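Local coordinates for cell wall binding protein cwp8 (Peptoclostridium difficile, PDB 5J6Q), which probably attaches to the bacterial cell wall through its three CWB2 domains, as part of the S-layer, at residues 509-513 with 543-547. Residues are numbered along the deposited sequence; the frame is centred on the assembly and turned at random.
Sequences YYAGA and SKAPI
A water joins the hydroxyl of Tyr-510 to the backbone of Ala-545. It lies 2.7 Å from Tyr-510 OH and donates a hydrogen bond of 2.9 Å to Ala-545 O. The water sits in the plane of the Tyr-510 ring, at its edge. Lys-544 O also lies at the ring edge, 3.9 Å from Tyr-510 CD2. Pro-546 covers one face of the ring. Its CB stands 3.4 Å from the ring centroid, 11° off the normal, a close CH-pi contact. Pro-546 CD lies on the same side, beyond the ring outline near CD2. Tyr-510 CG is anti to its own carbonyl carbon (chi1 -75°), which turns the ring toward the proline. Both segments are helix-to-strand loops in a CWB2 domain. Helix 498-509 leads to strand 516-519, and helix 531-542 to strand 547-549; the strands are neighbours in a parallel sheet. A Schellman motif with Lys-544 as C-prime residue ends the second helix. After the first, Tyr-510 to Ala-513 form a type II turn, closed by Ala-513 N to Tyr-510 O at 3.0 Å. The turn brings Ala-513 CB to 3.8 Å from Pro-546 CD. Ala-435 and Arg-436 of helix 434-438 also touch the Tyr-510 side chain.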
ATOM      1  N   TYR A 509     -24.392 -20.769  14.835  1.00 39.42           N
ATOM      2  CA  TYR A 509     -23.456 -20.636  15.903  1.00 39.54           C
ATOM      3  C   TYR A 509     -22.775 -19.318  16.145  1.00 41.30           C
ATOM      4  O   TYR A 509     -22.011 -19.304  17.119  1.00 40.30           O
ATOM      5  CB  TYR A 509     -22.310 -21.585  15.604  1.00 33.07           C
ATOM      6  CG  TYR A 509     -22.737 -23.042  15.618  1.00 42.48           C
ATOM      7  CD1 TYR A 509     -22.676 -23.812  14.463  1.00 45.86           C
ATOM      8  CD2 TYR A 509     -23.131 -23.662  16.793  1.00 43.46           C
ATOM      9  CE1 TYR A 509     -22.981 -25.170  14.478  1.00 51.38           C
ATOM     10  CE2 TYR A 509     -23.419 -25.032  16.831  1.00 51.45           C
ATOM     11  CZ  TYR A 509     -23.335 -25.775  15.675  1.00 58.61           C
ATOM     12  OH  TYR A 509     -23.558 -27.116  15.704  1.00 59.07           O
ATOM     13  N   TYR A 510     -23.004 -18.253  15.329  1.00 36.24           N
ATOM     14  CA  TYR A 510     -22.089 -17.160  15.515  1.00 36.09           C
ATOM     15  C   TYR A 510     -22.682 -15.851  15.853  1.00 36.56           C
ATOM     16  O   TYR A 510     -22.006 -14.844  15.674  1.00 34.76           O
ATOM     17  CB  TYR A 510     -21.220 -17.038  14.236  1.00 36.82           C
ATOM     18  CG  TYR A 510     -20.181 -18.148  14.198  1.00 33.27           C
ATOM     19  CD1 TYR A 510     -20.357 -19.262  13.392  1.00 33.40           C
ATOM     20  CD2 TYR A 510     -19.033 -18.067  14.983  1.00 23.93           C
ATOM     21  CE1 TYR A 510     -19.401 -20.282  13.378  1.00 32.99           C
ATOM     22  CE2 TYR A 510     -18.086 -19.067  14.983  1.00 25.70           C
ATOM     23  CZ  TYR A 510     -18.278 -20.196  14.159  1.00 32.57           C
ATOM     24  OH  TYR A 510     -17.339 -21.194  14.156  1.00 33.95           O
ATOM     25  N   ALA A 511     -23.928 -15.832  16.403  1.00 36.31           N
ATOM     26  CA  ALA A 511     -24.532 -14.600  16.813  1.00 37.82           C
ATOM     27  C   ALA A 511     -23.503 -13.899  17.769  1.00 41.47           C
ATOM     28  O   ALA A 511     -22.874 -14.580  18.596  1.00 39.45           O
ATOM     29  CB  ALA A 511     -25.872 -14.891  17.555  1.00 40.48           C
ATOM     30  N   GLY A 512     -23.325 -12.598  17.664  1.00 40.73           N
ATOM     31  CA  GLY A 512     -22.381 -11.963  18.560  1.00 47.58           C
ATOM     32  C   GLY A 512     -20.891 -12.056  18.207  1.00 48.99           C
ATOM     33  O   GLY A 512     -20.112 -11.424  18.923  1.00 46.62           O
ATOM     34  N   ALA A 513     -20.449 -12.800  17.124  1.00 42.43           N
ATOM     35  CA  ALA A 513     -19.016 -12.870  16.854  1.00 34.27           C
ATOM     36  C   ALA A 513     -18.475 -11.417  16.577  1.00 34.31           C
ATOM     37  O   ALA A 513     -19.188 -10.548  16.005  1.00 32.95           O
ATOM     38  CB  ALA A 513     -18.723 -13.802  15.630  1.00 34.34           C
ATOM     39  N   SER A 543     -10.275 -17.090  17.677  1.00 45.83           N
ATOM     40  CA  SER A 543     -11.016 -15.814  17.741  1.00 44.45           C
ATOM     41  C   SER A 543     -12.558 -16.039  17.932  1.00 43.26           C
ATOM     42  O   SER A 543     -13.297 -15.076  17.747  1.00 40.57           O
ATOM     43  CB  SER A 543     -10.799 -15.001  16.433  1.00 47.69           C
ATOM     44  OG  SER A 543      -9.433 -14.726  16.144  1.00 50.89           O
ATOM     45  N   LYS A 544     -13.042 -17.286  18.224  1.00 41.41           N
ATOM     46  CA  LYS A 544     -14.513 -17.574  18.311  1.00 41.71           C
ATOM     47  C   LYS A 544     -15.244 -16.933  17.130  1.00 42.97           C
ATOM     48  O   LYS A 544     -16.325 -16.352  17.286  1.00 40.85           O
ATOM     49  CB  LYS A 544     -15.086 -17.071  19.625  1.00 42.26           C
ATOM     50  CG  LYS A 544     -14.115 -17.385  20.803  1.00 51.52           C
ATOM     51  CD  LYS A 544     -14.787 -17.136  22.200  1.00 60.56           C
ATOM     52  CE  LYS A 544     -14.398 -18.192  23.255  1.00 60.77           C
ATOM     53  NZ  LYS A 544     -12.931 -18.402  23.394  1.00 55.65           N
ATOM     54  N   ALA A 545     -14.682 -17.122  15.895  1.00 35.21           N
ATOM     55  CA  ALA A 545     -15.214 -16.370  14.786  1.00 27.44           C
ATOM     56  C   ALA A 545     -15.457 -17.388  13.644  1.00 29.37           C
ATOM     57  O   ALA A 545     -14.843 -18.443  13.619  1.00 29.14           O
ATOM     58  CB  ALA A 545     -14.104 -15.309  14.347  1.00 28.27           C
ATOM     59  N   PRO A 546     -16.385 -17.093  12.747  1.00 30.11           N
ATOM     60  CA  PRO A 546     -16.656 -18.038  11.642  1.00 28.73           C
ATOM     61  C   PRO A 546     -15.741 -17.789  10.326  1.00 29.33           C
ATOM     62  O   PRO A 546     -15.090 -16.763  10.173  1.00 28.46           O
ATOM     63  CB  PRO A 546     -18.098 -17.715  11.308  1.00 25.86           C
ATOM     64  CG  PRO A 546     -18.075 -16.180  11.356  1.00 30.70           C
ATOM     65  CD  PRO A 546     -17.378 -15.995  12.768  1.00 28.79           C
ATOM     66  N   ILE A 547     -15.773 -18.760   9.403  1.00 30.04           N
ATOM     67  CA  ILE A 547     -15.075 -18.631   8.161  1.00 27.70           C
ATOM     68  C   ILE A 547     -16.213 -18.549   7.107  1.00 27.32           C
ATOM     69  O   ILE A 547     -16.975 -19.482   6.969  1.00 28.00           O
ATOM     70  CB  ILE A 547     -14.121 -19.795   7.853  1.00 32.66           C
ATOM     71  CG1 ILE A 547     -12.956 -19.769   8.848  1.00 29.38           C
ATOM     72  CG2 ILE A 547     -13.555 -19.623   6.297  1.00 27.54           C
ATOM     73  CD1 ILE A 547     -11.932 -20.953   8.712  1.00 31.69           C
TER
HETATM   74  O   HOH W   1     -14.967 -20.649  15.422  1.00 28.13           O